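Local coordinates for conserved protein (Methanosarcina mazei, PDB 4DPO), which is of unknown function but belongs to the antibiotic biosynthesis monooxygenase family and is probably an enzyme, at residues R27-N32 against T75-W80. Numbering follows the deposited sequence.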
loop_
_atom_site.group_PDB
_atom_site.type_symbol
_atom_site.label_atom_id
_atom_site.label_comp_id
_atom_site.label_asym_id
_atom_site.label_seq_id
_atom_site.Cartn_x
_atom_site.Cartn_y
_atom_site.Cartn_z
ATOM N N ARG A 27 -4.399 5.700 4.008
ATOM C CA ARG A 27 -4.119 4.316 3.575
ATOM C C ARG A 27 -3.119 3.666 4.462
ATOM O O ARG A 27 -2.070 4.244 4.692
ATOM C CB ARG A 27 -3.541 4.294 2.191
ATOM C CG ARG A 27 -4.449 4.777 1.169
ATOM C CD ARG A 27 -4.314 3.885 0.040
ATOM N NE ARG A 27 -5.028 4.399 -1.109
ATOM C CZ ARG A 27 -4.840 3.970 -2.363
ATOM N NH1 ARG A 27 -3.969 2.972 -2.600
ATOM N NH2 ARG A 27 -5.543 4.517 -3.386
ATOM N N VAL A 28 -3.400 2.479 4.949
ATOM C CA VAL A 28 -2.389 1.872 5.758
ATOM C C VAL A 28 -1.796 0.684 5.055
ATOM O O VAL A 28 -2.502 -0.052 4.371
ATOM C CB VAL A 28 -2.878 1.458 7.192
ATOM C CG1 VAL A 28 -4.253 2.071 7.521
ATOM C CG2 VAL A 28 -2.848 -0.078 7.391
ATOM N N VAL A 29 -0.491 0.508 5.225
ATOM C CA VAL A 29 0.177 -0.651 4.719
ATOM C C VAL A 29 0.635 -1.338 5.961
ATOM O O VAL A 29 1.412 -0.779 6.733
ATOM C CB VAL A 29 1.382 -0.279 3.877
ATOM C CG1 VAL A 29 2.083 -1.516 3.430
ATOM C CG2 VAL A 29 0.948 0.504 2.735
ATOM N N ALA A 30 0.145 -2.544 6.171
ATOM C CA ALA A 30 0.546 -3.288 7.345
ATOM C C ALA A 30 1.218 -4.613 6.997
ATOM O O ALA A 30 0.552 -5.618 6.852
ATOM C CB ALA A 30 -0.656 -3.494 8.314
ATOM N N LYS A 31 2.543 -4.609 6.890
ATOM C CA LYS A 31 3.227 -5.796 6.390
ATOM C C LYS A 31 3.598 -6.850 7.455
ATOM O O LYS A 31 4.302 -6.569 8.423
ATOM C CB LYS A 31 4.437 -5.353 5.593
ATOM C CG LYS A 31 5.398 -6.433 5.199
ATOM C CD LYS A 31 6.235 -5.816 4.139
ATOM C CE LYS A 31 7.649 -6.304 4.163
ATOM N NZ LYS A 31 8.424 -5.220 3.470
ATOM N N ASN A 32 3.110 -8.056 7.292
ATOM C CA ASN A 32 3.406 -9.076 8.263
ATOM C C ASN A 32 4.367 -10.135 7.736
ATOM O O ASN A 32 4.319 -10.513 6.530
ATOM C CB ASN A 32 2.123 -9.776 8.623
ATOM C CG ASN A 32 1.163 -8.869 9.284
ATOM O OD1 ASN A 32 0.160 -8.414 8.694
ATOM N ND2 ASN A 32 1.453 -8.581 10.532
ATOM N N THR A 75 0.584 -8.777 3.615
ATOM C CA THR A 75 0.396 -7.383 3.974
ATOM C C THR A 75 -1.081 -7.033 4.094
ATOM O O THR A 75 -1.905 -7.629 3.429
ATOM C CB THR A 75 1.169 -6.527 3.002
ATOM O OG1 THR A 75 2.571 -6.890 3.087
ATOM C CG2 THR A 75 1.005 -5.033 3.292
HETATM N N MSE A 76 -1.439 -6.149 5.017
HETATM C CA MSE A 76 -2.787 -5.606 5.087
HETATM C C MSE A 76 -2.862 -4.259 4.348
HETATM O O MSE A 76 -2.035 -3.370 4.567
HETATM C CB MSE A 76 -3.190 -5.377 6.524
HETATM C CG MSE A 76 -4.330 -6.212 6.997
HETATM SE SE MSE A 76 -3.472 -7.843 7.720
HETATM C CE MSE A 76 -1.854 -8.041 6.665
ATOM N N LEU A 77 -3.832 -4.106 3.457
ATOM C CA LEU A 77 -3.882 -2.884 2.660
ATOM C C LEU A 77 -5.237 -2.307 2.864
ATOM O O LEU A 77 -6.220 -2.994 2.643
ATOM C CB LEU A 77 -3.570 -3.120 1.177
ATOM C CG LEU A 77 -2.155 -3.624 0.849
ATOM C CD1 LEU A 77 -2.026 -3.600 -0.651
ATOM C CD2 LEU A 77 -1.019 -2.802 1.483
ATOM N N GLU A 78 -5.285 -1.063 3.321
ATOM C CA GLU A 78 -6.534 -0.495 3.762
ATOM C C GLU A 78 -6.665 0.925 3.276
ATOM O O GLU A 78 -5.650 1.574 2.953
ATOM C CB GLU A 78 -6.606 -0.486 5.285
ATOM C CG GLU A 78 -5.830 -1.610 5.929
ATOM C CD GLU A 78 -5.783 -1.496 7.438
ATOM O OE1 GLU A 78 -6.273 -0.498 7.983
ATOM O OE2 GLU A 78 -5.262 -2.406 8.103
ATOM N N GLU A 79 -7.914 1.396 3.229
ATOM C CA GLU A 79 -8.167 2.783 3.010
ATOM C C GLU A 79 -9.363 3.206 3.800
ATOM O O GLU A 79 -10.389 2.561 3.780
ATOM C CB GLU A 79 -8.358 3.053 1.519
ATOM C CG GLU A 79 -8.235 4.546 1.167
ATOM C CD GLU A 79 -8.653 4.841 -0.269
ATOM O OE1 GLU A 79 -8.578 3.890 -1.107
ATOM O OE2 GLU A 79 -9.055 6.006 -0.554
ATOM N N TRP A 80 -9.196 4.320 4.461
ATOM C CA TRP A 80 -10.078 4.824 5.459
ATOM C C TRP A 80 -10.453 6.217 5.034
ATOM O O TRP A 80 -9.595 6.924 4.495
ATOM C CB TRP A 80 -9.323 4.886 6.790
ATOM C CG TRP A 80 -9.122 3.513 7.325
ATOM C CD1 TRP A 80 -7.995 2.764 7.255
ATOM C CD2 TRP A 80 -10.120 2.676 7.938
ATOM N NE1 TRP A 80 -8.216 1.527 7.812
ATOM C CE2 TRP A 80 -9.514 1.458 8.242
ATOM C CE3 TRP A 80 -11.465 2.864 8.289
ATOM C CZ2 TRP A 80 -10.204 0.426 8.860
ATOM C CZ3 TRP A 80 -12.139 1.841 8.909
ATOM C CH2 TRP A 80 -11.524 0.648 9.176
#
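V28 presents both methyls to the carboxylate of E78, CG2 lying 3.3 Å from E78 CD and CG1 3.8 Å from W80 CD1 at the edge of the indole. That carboxylate is held by its own strand: W80 NE1 donates to E78 OE1 at 2.8 Å, almost perfectly straight (178°) and in the indole plane, reaching the oxygen on its anti side. The bond helps to hold the carboxylate's rotation and satisfies one oxygen of a buried, probably charged group. Further along this face A30 CB meets the CB of selenomethionine M76 at 3.6 Å. Here the backbone bonds are short and nearly straight, A30 N to M76 O and M76 N to A30 O both measuring 2.8 Å.

On the reverse face V29 runs alongside L77, their side chains extending in a common direction. V29 CG1, swung opposite the backbone N (chi1 177°), touches both L77 CD2, 3.9 Å away, and T75 CG2. R27 and E79 form a salt bridge of charge alone: E79 OE1 lies 3.6 Å from R27 NE, obliquely to the guanidinium, and no N-H points at it. R27 NH2 has its stronger partner in D61 of the second subunit, whose Y115 also hydrogen-bonds T75 OG1.

The strands run antiparallel (170°) at the centre of the four-stranded ferredoxin-like sheet, flanked by strands 59-67 and 111-117. Helix 83-90 covers V28, E78 and W80 through L86, while the V29/L77 face turns to the second subunit.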